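Long-range contact in alpha-glucosidase (Bacteroides thetaiotaomicron, PDB 5XFM), which hydrolyses glycosidic bonds as a family 97 glycoside hydrolase, acting as both a beta-L-arabinopyranosidase and an alpha-galactosidase: residues I331-R343 against W361-P375. The protein carries 1 engineered substitution. Residues are numbered along the deposited sequence; the frame is centred on the assembly and turned at random.
Sequences IDNWWDTRIGHQR and WYSSSGYWNDIEQGP
At the C-terminal ends of two neighbouring parallel strands of the catalytic TIM-barrel-like domain, 328-331 and 357-363, the loops that follow them pack together, starting where Trp361 N donates to Ile331 O, the last bond of the strand pairing. Just beyond it the Trp361 indole lies under Asn333, whose CB sits 3.7 Å from the centroid of the six-membered ring, 8° off its normal, a CH-pi contact. Asp332 OD1 comes over the same indole, 3.3 Å from Trp361 CD1, and also accepts from Asn333 N at the start of the type II turn 332-335. Within that turn, Trp334 N donates to Gly374 O (2.9 Å), and the Trp334 ring takes Gln373 CA over one face, while its opposite face carries the guanidinium of Arg338.

Trp335, with CG between its backbone N and carbonyl carbon (chi1 68°), turns its indole toward 361-375. Its NE1 reaches a lone pair of Trp361 O at 2.8 Å, with the acceptor near the ring plane, and this bond satisfies the buried N-H. The edge of its six-membered ring meets the Tyr362 face in an offset edge-to-face pair, planes 77° apart, and Pro375 CD lies 3.3 Å from Trp335 NE1. Asp336 lays its carboxylate against Pro375, which follows a cis peptide bond; Asp336 CG is 3.5 Å from Pro375 CB.

Helix 382-395 borders this cluster through Trp391, which touches Trp335 and Tyr362, while helix 341-353 supplies Met344 against Ile331 and Trp335. The Trp361 side chain lies about 8 Å from the bound calcium ion, and Trp299 of strand 295-299 hydrogen-bonds Asp332 OD2.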
loop_
_atom_site.group_PDB
_atom_site.type_symbol
_atom_site.label_atom_id
_atom_site.label_comp_id
_atom_site.label_asym_id
_atom_site.label_seq_id
_atom_site.Cartn_x
_atom_site.Cartn_y
_atom_site.Cartn_z
ATOM N N ILE A 331 -21.230 2.282 6.042
ATOM C CA ILE A 331 -22.042 1.338 6.803
ATOM C C ILE A 331 -21.421 -0.052 6.680
ATOM O O ILE A 331 -21.281 -0.576 5.575
ATOM C CB ILE A 331 -23.509 1.328 6.321
ATOM C CG1 ILE A 331 -24.112 2.735 6.436
ATOM C CG2 ILE A 331 -24.327 0.315 7.111
ATOM C CD1 ILE A 331 -25.587 2.819 6.045
ATOM N N ASP A 332 -21.053 -0.649 7.815
ATOM C CA ASP A 332 -20.179 -1.823 7.809
ATOM C C ASP A 332 -20.975 -3.133 7.809
ATOM O O ASP A 332 -22.161 -3.137 7.483
ATOM C CB ASP A 332 -19.227 -1.766 9.005
ATOM C CG ASP A 332 -17.825 -2.281 8.670
ATOM O OD1 ASP A 332 -17.610 -3.510 8.566
ATOM O OD2 ASP A 332 -16.927 -1.432 8.516
ATOM N N ASN A 333 -20.317 -4.239 8.166
ATOM C CA ASN A 333 -20.921 -5.576 8.095
ATOM C C ASN A 333 -22.241 -5.739 8.868
ATOM O O ASN A 333 -22.520 -4.966 9.777
ATOM C CB ASN A 333 -19.927 -6.623 8.603
ATOM C CG ASN A 333 -19.448 -6.343 10.023
ATOM O OD1 ASN A 333 -20.052 -5.567 10.765
ATOM N ND2 ASN A 333 -18.363 -6.992 10.407
ATOM N N TRP A 334 -23.017 -6.753 8.469
ATOM C CA TRP A 334 -24.340 -7.130 9.001
ATOM C C TRP A 334 -25.520 -6.271 8.534
ATOM O O TRP A 334 -26.661 -6.563 8.900
ATOM C CB TRP A 334 -24.363 -7.148 10.539
ATOM C CG TRP A 334 -23.430 -8.118 11.175
ATOM C CD1 TRP A 334 -22.335 -7.823 11.938
ATOM C CD2 TRP A 334 -23.489 -9.546 11.094
ATOM N NE1 TRP A 334 -21.720 -8.978 12.348
ATOM C CE2 TRP A 334 -22.405 -10.051 11.842
ATOM C CE3 TRP A 334 -24.353 -10.446 10.466
ATOM C CZ2 TRP A 334 -22.162 -11.417 11.979
ATOM C CZ3 TRP A 334 -24.110 -11.804 10.602
ATOM C CH2 TRP A 334 -23.021 -12.276 11.352
ATOM N N TRP A 335 -25.278 -5.231 7.742
ATOM C CA TRP A 335 -26.359 -4.287 7.429
ATOM C C TRP A 335 -27.512 -4.909 6.634
ATOM O O TRP A 335 -28.670 -4.512 6.793
ATOM C CB TRP A 335 -25.823 -3.063 6.672
ATOM C CG TRP A 335 -25.326 -3.321 5.277
ATOM C CD1 TRP A 335 -24.025 -3.480 4.889
ATOM C CD2 TRP A 335 -26.113 -3.409 4.077
ATOM N NE1 TRP A 335 -23.957 -3.679 3.532
ATOM C CE2 TRP A 335 -25.224 -3.641 3.011
ATOM C CE3 TRP A 335 -27.482 -3.328 3.806
ATOM C CZ2 TRP A 335 -25.658 -3.790 1.696
ATOM C CZ3 TRP A 335 -27.913 -3.481 2.501
ATOM C CH2 TRP A 335 -27.003 -3.710 1.461
ATOM N N ASP A 336 -27.208 -5.890 5.794
ATOM C CA ASP A 336 -28.245 -6.471 4.948
ATOM C C ASP A 336 -29.247 -7.270 5.756
ATOM O O ASP A 336 -30.384 -7.462 5.337
ATOM C CB ASP A 336 -27.633 -7.372 3.881
ATOM C CG ASP A 336 -26.997 -8.606 4.477
ATOM O OD1 ASP A 336 -26.177 -8.448 5.402
ATOM O OD2 ASP A 336 -27.343 -9.730 4.056
ATOM N N THR A 337 -28.811 -7.742 6.917
ATOM C CA THR A 337 -29.639 -8.598 7.750
ATOM C C THR A 337 -30.233 -7.870 8.967
ATOM O O THR A 337 -31.264 -8.282 9.500
ATOM C CB THR A 337 -28.829 -9.835 8.198
ATOM O OG1 THR A 337 -29.716 -10.921 8.485
ATOM C CG2 THR A 337 -27.976 -9.527 9.411
ATOM N N ARG A 338 -29.577 -6.802 9.416
ATOM C CA ARG A 338 -30.015 -6.073 10.609
ATOM C C ARG A 338 -30.677 -4.731 10.281
ATOM O O ARG A 338 -31.284 -4.106 11.148
ATOM C CB ARG A 338 -28.831 -5.860 11.554
ATOM C CG ARG A 338 -28.288 -7.160 12.104
ATOM C CD ARG A 338 -27.079 -6.965 12.999
ATOM N NE ARG A 338 -26.457 -8.255 13.294
ATOM C CZ ARG A 338 -25.460 -8.431 14.155
ATOM N NH1 ARG A 338 -24.959 -7.393 14.816
ATOM N NH2 ARG A 338 -24.961 -9.645 14.348
ATOM N N ILE A 339 -30.548 -4.292 9.030
ATOM C CA ILE A 339 -31.234 -3.095 8.545
ATOM C C ILE A 339 -32.060 -3.404 7.295
ATOM O O ILE A 339 -33.226 -3.008 7.190
ATOM C CB ILE A 339 -30.240 -1.953 8.235
ATOM C CG1 ILE A 339 -29.513 -1.520 9.512
ATOM C CG2 ILE A 339 -30.965 -0.763 7.623
ATOM C CD1 ILE A 339 -28.284 -0.656 9.276
ATOM N N GLY A 340 -31.444 -4.101 6.346
ATOM C CA GLY A 340 -32.134 -4.561 5.157
ATOM C C GLY A 340 -31.989 -3.648 3.961
ATOM O O GLY A 340 -31.769 -2.446 4.106
ATOM N N HIS A 341 -32.133 -4.232 2.773
ATOM C CA HIS A 341 -32.009 -3.509 1.511
ATOM C C HIS A 341 -33.088 -2.443 1.387
ATOM O O HIS A 341 -32.855 -1.378 0.811
ATOM C CB HIS A 341 -32.096 -4.466 0.315
ATOM C CG HIS A 341 -30.827 -5.212 0.029
ATOM N ND1 HIS A 341 -30.357 -6.217 0.844
ATOM C CD2 HIS A 341 -29.944 -5.109 -0.993
ATOM C CE1 HIS A 341 -29.230 -6.697 0.343
ATOM N NE2 HIS A 341 -28.959 -6.042 -0.771
ATOM N N GLN A 342 -34.272 -2.741 1.920
ATOM C CA GLN A 342 -35.437 -1.873 1.751
ATOM C C GLN A 342 -35.305 -0.550 2.496
ATOM O O GLN A 342 -35.550 0.512 1.933
ATOM C CB GLN A 342 -36.689 -2.585 2.252
ATOM C CG GLN A 342 -37.128 -3.761 1.417
ATOM C CD GLN A 342 -37.471 -4.951 2.283
ATOM O OE1 GLN A 342 -37.072 -5.019 3.451
ATOM N NE2 GLN A 342 -38.193 -5.910 1.716
ATOM N N ARG A 343 -34.894 -0.613 3.759
ATOM C CA ARG A 343 -34.748 0.596 4.569
ATOM C C ARG A 343 -33.482 1.355 4.213
ATOM O O ARG A 343 -33.343 2.549 4.529
ATOM C CB ARG A 343 -34.752 0.281 6.066
ATOM C CG ARG A 343 -36.025 -0.360 6.570
ATOM C CD ARG A 343 -36.145 -0.130 8.059
ATOM N NE ARG A 343 -36.312 1.301 8.309
ATOM C CZ ARG A 343 -36.195 1.885 9.498
ATOM N NH1 ARG A 343 -35.870 1.171 10.569
ATOM N NH2 ARG A 343 -36.376 3.195 9.610
ATOM N N TRP A 361 -20.668 -1.974 2.923
ATOM C CA TRP A 361 -19.815 -3.143 3.143
ATOM C C TRP A 361 -20.363 -4.391 2.460
ATOM O O TRP A 361 -21.555 -4.699 2.559
ATOM C CB TRP A 361 -19.666 -3.416 4.649
ATOM C CG TRP A 361 -18.627 -4.454 5.017
ATOM C CD1 TRP A 361 -17.334 -4.216 5.405
ATOM C CD2 TRP A 361 -18.799 -5.881 5.073
ATOM N NE1 TRP A 361 -16.691 -5.402 5.680
ATOM C CE2 TRP A 361 -17.567 -6.437 5.485
ATOM C CE3 TRP A 361 -19.868 -6.740 4.808
ATOM C CZ2 TRP A 361 -17.382 -7.810 5.639
ATOM C CZ3 TRP A 361 -19.679 -8.100 4.955
ATOM C CH2 TRP A 361 -18.446 -8.622 5.366
ATOM N N TYR A 362 -19.490 -5.094 1.749
ATOM C CA TYR A 362 -19.812 -6.408 1.201
ATOM C C TYR A 362 -18.698 -7.394 1.494
ATOM O O TYR A 362 -17.531 -7.010 1.538
ATOM C CB TYR A 362 -20.047 -6.327 -0.315
ATOM C CG TYR A 362 -21.395 -5.773 -0.714
ATOM C CD1 TYR A 362 -21.637 -4.406 -0.707
ATOM C CD2 TYR A 362 -22.427 -6.622 -1.108
ATOM C CE1 TYR A 362 -22.873 -3.897 -1.071
ATOM C CE2 TYR A 362 -23.666 -6.122 -1.474
ATOM C CZ TYR A 362 -23.881 -4.760 -1.451
ATOM O OH TYR A 362 -25.108 -4.258 -1.812
ATOM N N SER A 363 -19.040 -8.666 1.678
ATOM C CA SER A 363 -18.013 -9.699 1.657
ATOM C C SER A 363 -17.786 -10.115 0.211
ATOM O O SER A 363 -18.742 -10.291 -0.551
ATOM C CB SER A 363 -18.393 -10.914 2.507
ATOM O OG SER A 363 -17.303 -11.832 2.587
ATOM N N SER A 364 -16.524 -10.253 -0.172
ATOM C CA SER A 364 -16.199 -10.827 -1.469
ATOM C C SER A 364 -16.570 -12.293 -1.449
ATOM O O SER A 364 -16.762 -12.919 -2.489
ATOM C CB SER A 364 -14.714 -10.679 -1.778
ATOM O OG SER A 364 -13.970 -11.620 -1.030
ATOM N N SER A 365 -16.674 -12.825 -0.237
ATOM C CA SER A 365 -16.676 -14.263 -0.012
ATOM C C SER A 365 -17.968 -14.960 -0.398
ATOM O O SER A 365 -19.075 -14.569 -0.011
ATOM C CB SER A 365 -16.330 -14.568 1.447
ATOM O OG SER A 365 -17.351 -14.137 2.325
ATOM N N GLY A 366 -17.778 -15.986 -1.215
ATOM C CA GLY A 366 -18.788 -16.960 -1.523
ATOM C C GLY A 366 -18.357 -18.337 -1.064
ATOM O O GLY A 366 -19.056 -18.964 -0.274
ATOM N N TYR A 367 -17.216 -18.829 -1.552
ATOM C CA TYR A 367 -16.948 -20.260 -1.421
ATOM C C TYR A 367 -15.603 -20.707 -0.826
ATOM O O TYR A 367 -15.266 -21.885 -0.923
ATOM C CB TYR A 367 -17.111 -20.919 -2.797
ATOM C CG TYR A 367 -16.161 -20.405 -3.861
ATOM C CD1 TYR A 367 -14.851 -20.869 -3.933
ATOM C CD2 TYR A 367 -16.576 -19.469 -4.801
ATOM C CE1 TYR A 367 -13.979 -20.403 -4.896
ATOM C CE2 TYR A 367 -15.707 -19.002 -5.773
ATOM C CZ TYR A 367 -14.409 -19.474 -5.812
ATOM O OH TYR A 367 -13.528 -19.020 -6.770
ATOM N N TRP A 368 -14.857 -19.828 -0.164
ATOM C CA TRP A 368 -13.527 -20.247 0.280
ATOM C C TRP A 368 -13.266 -20.117 1.786
ATOM O O TRP A 368 -12.214 -20.547 2.270
ATOM C CB TRP A 368 -12.449 -19.465 -0.483
ATOM C CG TRP A 368 -12.629 -17.978 -0.413
ATOM C CD1 TRP A 368 -12.152 -17.143 0.559
ATOM C CD2 TRP A 368 -13.329 -17.148 -1.345
ATOM N NE1 TRP A 368 -12.512 -15.852 0.294
ATOM C CE2 TRP A 368 -13.236 -15.823 -0.872
ATOM C CE3 TRP A 368 -14.023 -17.396 -2.536
ATOM C CZ2 TRP A 368 -13.807 -14.748 -1.548
ATOM C CZ3 TRP A 368 -14.595 -16.334 -3.198
ATOM C CH2 TRP A 368 -14.482 -15.022 -2.706
ATOM N N ASN A 369 -14.210 -19.540 2.523
ATOM C CA ASN A 369 -14.040 -19.368 3.962
ATOM C C ASN A 369 -15.332 -19.568 4.755
ATOM O O ASN A 369 -16.356 -19.969 4.197
ATOM C CB ASN A 369 -13.450 -17.982 4.261
ATOM C CG ASN A 369 -14.347 -16.837 3.790
ATOM O OD1 ASN A 369 -15.578 -16.890 3.903
ATOM N ND2 ASN A 369 -13.726 -15.785 3.284
ATOM N N ASP A 370 -15.291 -19.220 6.040
ATOM C CA ASP A 370 -16.434 -19.409 6.942
ATOM C C ASP A 370 -17.075 -18.104 7.407
ATOM O O ASP A 370 -17.645 -18.044 8.490
ATOM C CB ASP A 370 -16.026 -20.215 8.176
ATOM C CG ASP A 370 -15.673 -21.650 7.852
ATOM O OD1 ASP A 370 -16.309 -22.243 6.951
ATOM O OD2 ASP A 370 -14.765 -22.189 8.514
ATOM N N ILE A 371 -16.968 -17.062 6.595
ATOM C CA ILE A 371 -17.564 -15.774 6.923
ATOM C C ILE A 371 -19.099 -15.828 6.880
ATOM O O ILE A 371 -19.684 -16.320 5.910
ATOM C CB ILE A 371 -17.046 -14.683 5.963
ATOM C CG1 ILE A 371 -15.577 -14.387 6.273
ATOM C CG2 ILE A 371 -17.884 -13.420 6.063
ATOM C CD1 ILE A 371 -15.348 -13.829 7.672
ATOM N N GLU A 372 -19.744 -15.337 7.938
ATOM C CA GLU A 372 -21.204 -15.232 7.980
ATOM C C GLU A 372 -21.663 -13.798 7.842
ATOM O O GLU A 372 -22.738 -13.525 7.313
ATOM C CB GLU A 372 -21.783 -15.841 9.250
ATOM C CG GLU A 372 -21.895 -17.364 9.149
ATOM C CD GLU A 372 -22.426 -18.033 10.405
ATOM O OE1 GLU A 372 -23.433 -18.766 10.303
ATOM O OE2 GLU A 372 -21.825 -17.849 11.484
ATOM N N GLN A 373 -20.857 -12.879 8.355
ATOM C CA GLN A 373 -21.176 -11.454 8.243
ATOM C C GLN A 373 -21.522 -10.966 6.802
ATOM O O GLN A 373 -20.784 -11.158 5.834
ATOM C CB GLN A 373 -20.052 -10.634 8.888
ATOM C CG GLN A 373 -18.823 -11.372 9.378
ATOM C CD GLN A 373 -17.761 -10.347 9.700
ATOM O OE1 GLN A 373 -18.020 -9.280 10.299
ATOM N NE2 GLN A 373 -16.536 -10.724 9.437
ATOM N N GLY A 374 -22.684 -10.330 6.684
ATOM C CA GLY A 374 -23.255 -10.083 5.379
ATOM C C GLY A 374 -23.230 -8.629 4.982
ATOM O O GLY A 374 -22.855 -7.774 5.777
ATOM N N PRO A 375 -23.640 -8.346 3.738
ATOM C CA PRO A 375 -24.124 -9.400 2.836
ATOM C C PRO A 375 -23.007 -10.264 2.231
ATOM O O PRO A 375 -21.981 -9.736 1.800
ATOM C CB PRO A 375 -24.847 -8.612 1.741
ATOM C CG PRO A 375 -24.224 -7.262 1.763
ATOM C CD PRO A 375 -23.763 -6.998 3.161
#